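Local atomic coordinates of phenylacetate-CoA oxygenase subunit PaaB (Ralstonia eutropha JMP134, PDB entry 3EGR), a protein that is a subunit of the multicomponent phenylacetyl-CoA oxygenase and probably takes part in the aerobic degradation of phenylacetic acid. Residues 23-28 / 42-47. Residues are numbered along the deposited sequence; the frame is centred on the assembly and turned at random.
Sequences KHCGSL and DVYTRR
The ring of Tyr-44 has Cys-25 SG over one face and Val-43 CG1 over the centre of the opposite face. Ser-27 O lies at the edge, in the ring plane. The sulfur is shifted toward the rim. Cys-25 SG sits 4.1 Å from the Tyr-44 ring centroid and 22° off the ring normal, a Cys sulfur-aromatic contact. Cys-25 SG is 3.8 Å from Tyr-44 CG, its nearest ring atom. Cys-25 O also approaches the ring, 3.6 Å from Tyr-44 CE1.

Tyr-44 is the residue that reaches across. Its CG stands anti to the carbonyl carbon (chi1 -68°), and the ring extends from the helix to the strand backbone. There Tyr-44 OH donates a hydrogen bond to Ser-27 O, 2.9 Å. The donor lies above the carbonyl plane, 36° out of it. The bond ties the far end of the ring to the strand. Gly-26 passes close beside this hydroxyl, its CA 3.5 Å from Tyr-44 OH. Leu-28 adds a looser apolar touch through CD2, 4.2 Å from Tyr-44 CE2.

Just past the helix, Arg-47 turns back and grips the carboxylate of Asp-42 side-on, NE to OD1 and NH2 to OD2, a salt bridge within the 42-47 segment. In the fold, the contact joins the C-terminal end of helix 33-45 to strand 23-29, an outer strand of the chain's three-stranded antiparallel sheet. Cys-25 and Tyr-44 both also touch Val-12 of the central strand 9-15, while Leu-28 packs against Ala-36 and Met-39 of the helix.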
ATOM      1  N   LYS A  23     -17.304   1.460   8.655  1.00 25.80           N
ATOM      2  CA  LYS A  23     -18.078   0.807   7.596  1.00 26.18           C
ATOM      3  C   LYS A  23     -17.674   1.435   6.258  1.00 26.89           C
ATOM      4  O   LYS A  23     -17.521   2.658   6.150  1.00 26.76           O
ATOM      5  CB  LYS A  23     -19.604   0.973   7.802  1.00 26.21           C
ATOM      6  CG  LYS A  23     -20.171   0.477   9.158  1.00 28.27           C
ATOM      7  CD  LYS A  23     -21.717   0.606   9.295  1.00 27.05           C
ATOM      8  N   HIS A  24     -17.497   0.594   5.243  1.00 26.22           N
ATOM      9  CA  HIS A  24     -17.211   1.061   3.893  1.00 25.41           C
ATOM     10  C   HIS A  24     -18.412   1.805   3.366  1.00 26.24           C
ATOM     11  O   HIS A  24     -19.519   1.273   3.373  1.00 27.21           O
ATOM     12  CB  HIS A  24     -16.926  -0.121   2.980  1.00 24.25           C
ATOM     13  CG  HIS A  24     -16.574   0.263   1.580  1.00 24.14           C
ATOM     14  ND1 HIS A  24     -17.214  -0.268   0.482  1.00 22.08           N
ATOM     15  CD2 HIS A  24     -15.629   1.105   1.096  1.00 24.74           C
ATOM     16  CE1 HIS A  24     -16.688   0.242  -0.618  1.00 22.07           C
ATOM     17  NE2 HIS A  24     -15.720   1.073  -0.275  1.00 22.77           N
ATOM     18  N   CYS A  25     -18.207   3.029   2.903  1.00 26.39           N
ATOM     19  CA  CYS A  25     -19.327   3.838   2.432  1.00 27.04           C
ATOM     20  C   CYS A  25     -19.221   4.268   0.962  1.00 26.13           C
ATOM     21  O   CYS A  25     -20.151   4.857   0.431  1.00 26.23           O
ATOM     22  CB  CYS A  25     -19.518   5.050   3.355  1.00 28.07           C
ATOM     23  SG  CYS A  25     -18.144   6.180   3.372  1.00 32.97           S
ATOM     24  N   GLY A  26     -18.108   3.951   0.300  1.00 26.53           N
ATOM     25  CA  GLY A  26     -17.954   4.241  -1.120  1.00 25.22           C
ATOM     26  C   GLY A  26     -16.516   4.430  -1.532  1.00 26.06           C
ATOM     27  O   GLY A  26     -15.589   4.082  -0.776  1.00 26.23           O
ATOM     28  N   SER A  27     -16.352   5.003  -2.728  1.00 26.81           N
ATOM     29  CA  SER A  27     -15.052   5.217  -3.373  1.00 28.02           C
ATOM     30  C   SER A  27     -14.952   6.636  -3.844  1.00 27.19           C
ATOM     31  O   SER A  27     -15.968   7.301  -3.989  1.00 29.12           O
ATOM     32  CB  SER A  27     -14.933   4.349  -4.616  1.00 29.93           C
ATOM     33  OG  SER A  27     -15.075   2.995  -4.257  1.00 35.23           O
ATOM     34  N   LEU A  28     -13.734   7.089  -4.112  1.00 24.68           N
ATOM     35  CA  LEU A  28     -13.527   8.336  -4.815  1.00 23.26           C
ATOM     36  C   LEU A  28     -12.120   8.390  -5.403  1.00 23.35           C
ATOM     37  O   LEU A  28     -11.236   7.655  -4.971  1.00 24.74           O
ATOM     38  CB  LEU A  28     -13.804   9.539  -3.896  1.00 24.22           C
ATOM     39  CG  LEU A  28     -13.095   9.604  -2.545  1.00 25.22           C
ATOM     40  CD1 LEU A  28     -11.593   9.768  -2.741  1.00 22.58           C
ATOM     41  CD2 LEU A  28     -13.676  10.741  -1.691  1.00 24.81           C
ATOM     42  N   ASP A  42     -16.085  15.919   3.118  1.00 20.73           N
ATOM     43  CA  ASP A  42     -17.169  16.680   2.492  1.00 20.90           C
ATOM     44  C   ASP A  42     -18.243  15.795   1.862  1.00 20.48           C
ATOM     45  O   ASP A  42     -19.442  15.977   2.103  1.00 19.78           O
ATOM     46  CB  ASP A  42     -16.607  17.624   1.423  1.00 21.89           C
ATOM     47  CG  ASP A  42     -15.958  18.850   2.017  1.00 22.79           C
ATOM     48  OD1 ASP A  42     -16.073  19.060   3.232  1.00 24.67           O
ATOM     49  OD2 ASP A  42     -15.326  19.609   1.273  1.00 24.92           O
ATOM     50  N   VAL A  43     -17.810  14.845   1.040  1.00 20.53           N
ATOM     51  CA  VAL A  43     -18.742  14.051   0.240  1.00 20.48           C
ATOM     52  C   VAL A  43     -19.581  13.120   1.102  1.00 20.33           C
ATOM     53  O   VAL A  43     -20.756  12.931   0.817  1.00 19.74           O
ATOM     54  CB  VAL A  43     -18.001  13.234  -0.867  1.00 20.42           C
ATOM     55  CG1 VAL A  43     -18.869  12.102  -1.382  1.00 18.61           C
ATOM     56  CG2 VAL A  43     -17.581  14.161  -2.013  1.00 17.71           C
ATOM     57  N   TYR A  44     -18.980  12.550   2.150  1.00 20.26           N
ATOM     58  CA  TYR A  44     -19.606  11.453   2.893  1.00 20.98           C
ATOM     59  C   TYR A  44     -19.978  11.805   4.323  1.00 23.01           C
ATOM     60  O   TYR A  44     -20.983  11.312   4.814  1.00 26.39           O
ATOM     61  CB  TYR A  44     -18.717  10.194   2.908  1.00 21.40           C
ATOM     62  CG  TYR A  44     -18.554   9.506   1.553  1.00 21.49           C
ATOM     63  CD1 TYR A  44     -19.636   8.920   0.915  1.00 20.95           C
ATOM     64  CD2 TYR A  44     -17.308   9.435   0.922  1.00 21.32           C
ATOM     65  CE1 TYR A  44     -19.499   8.295  -0.311  1.00 21.61           C
ATOM     66  CE2 TYR A  44     -17.163   8.813  -0.300  1.00 21.57           C
ATOM     67  CZ  TYR A  44     -18.266   8.247  -0.914  1.00 22.70           C
ATOM     68  OH  TYR A  44     -18.148   7.621  -2.131  1.00 24.64           O
ATOM     69  N   THR A  45     -19.199  12.634   5.012  1.00 22.69           N
ATOM     70  CA  THR A  45     -19.542  12.962   6.400  1.00 20.66           C
ATOM     71  C   THR A  45     -20.168  14.341   6.573  1.00 20.05           C
ATOM     72  O   THR A  45     -20.707  14.635   7.638  1.00 19.06           O
ATOM     73  CB  THR A  45     -18.333  12.844   7.342  1.00 20.27           C
ATOM     74  OG1 THR A  45     -17.484  13.987   7.193  1.00 20.96           O
ATOM     75  CG2 THR A  45     -17.554  11.558   7.063  1.00 19.76           C
ATOM     76  N   ARG A  46     -20.090  15.188   5.548  1.00 19.87           N
ATOM     77  CA  ARG A  46     -20.570  16.563   5.668  1.00 19.78           C
ATOM     78  C   ARG A  46     -19.983  17.270   6.885  1.00 20.03           C
ATOM     79  O   ARG A  46     -20.664  18.040   7.544  1.00 17.12           O
ATOM     80  CB  ARG A  46     -22.099  16.599   5.737  1.00 18.69           C
ATOM     81  CG  ARG A  46     -22.737  16.008   4.521  1.00 18.56           C
ATOM     82  CD  ARG A  46     -24.220  15.990   4.626  1.00 17.67           C
ATOM     83  NE  ARG A  46     -24.790  15.298   3.484  1.00 17.74           N
ATOM     84  CZ  ARG A  46     -26.092  15.199   3.229  1.00 19.53           C
ATOM     85  NH1 ARG A  46     -27.000  15.740   4.040  1.00 19.72           N
ATOM     86  NH2 ARG A  46     -26.489  14.548   2.145  1.00 20.91           N
ATOM     87  N   ARG A  47     -18.714  16.991   7.172  1.00 22.03           N
ATOM     88  CA  ARG A  47     -17.981  17.632   8.279  1.00 23.95           C
ATOM     89  C   ARG A  47     -18.553  17.439   9.691  1.00 24.41           C
ATOM     90  O   ARG A  47     -18.221  18.196  10.580  1.00 23.76           O
ATOM     91  CB  ARG A  47     -17.753  19.125   7.976  1.00 24.95           C
ATOM     92  CG  ARG A  47     -16.925  19.329   6.720  1.00 26.74           C
ATOM     93  CD  ARG A  47     -16.478  20.741   6.499  1.00 27.60           C
ATOM     94  NE  ARG A  47     -15.973  20.887   5.136  1.00 29.07           N
ATOM     95  CZ  ARG A  47     -15.137  21.841   4.721  1.00 30.71           C
ATOM     96  NH1 ARG A  47     -14.707  22.785   5.543  1.00 31.85           N
ATOM     97  NH2 ARG A  47     -14.732  21.865   3.457  1.00 31.52           N
TER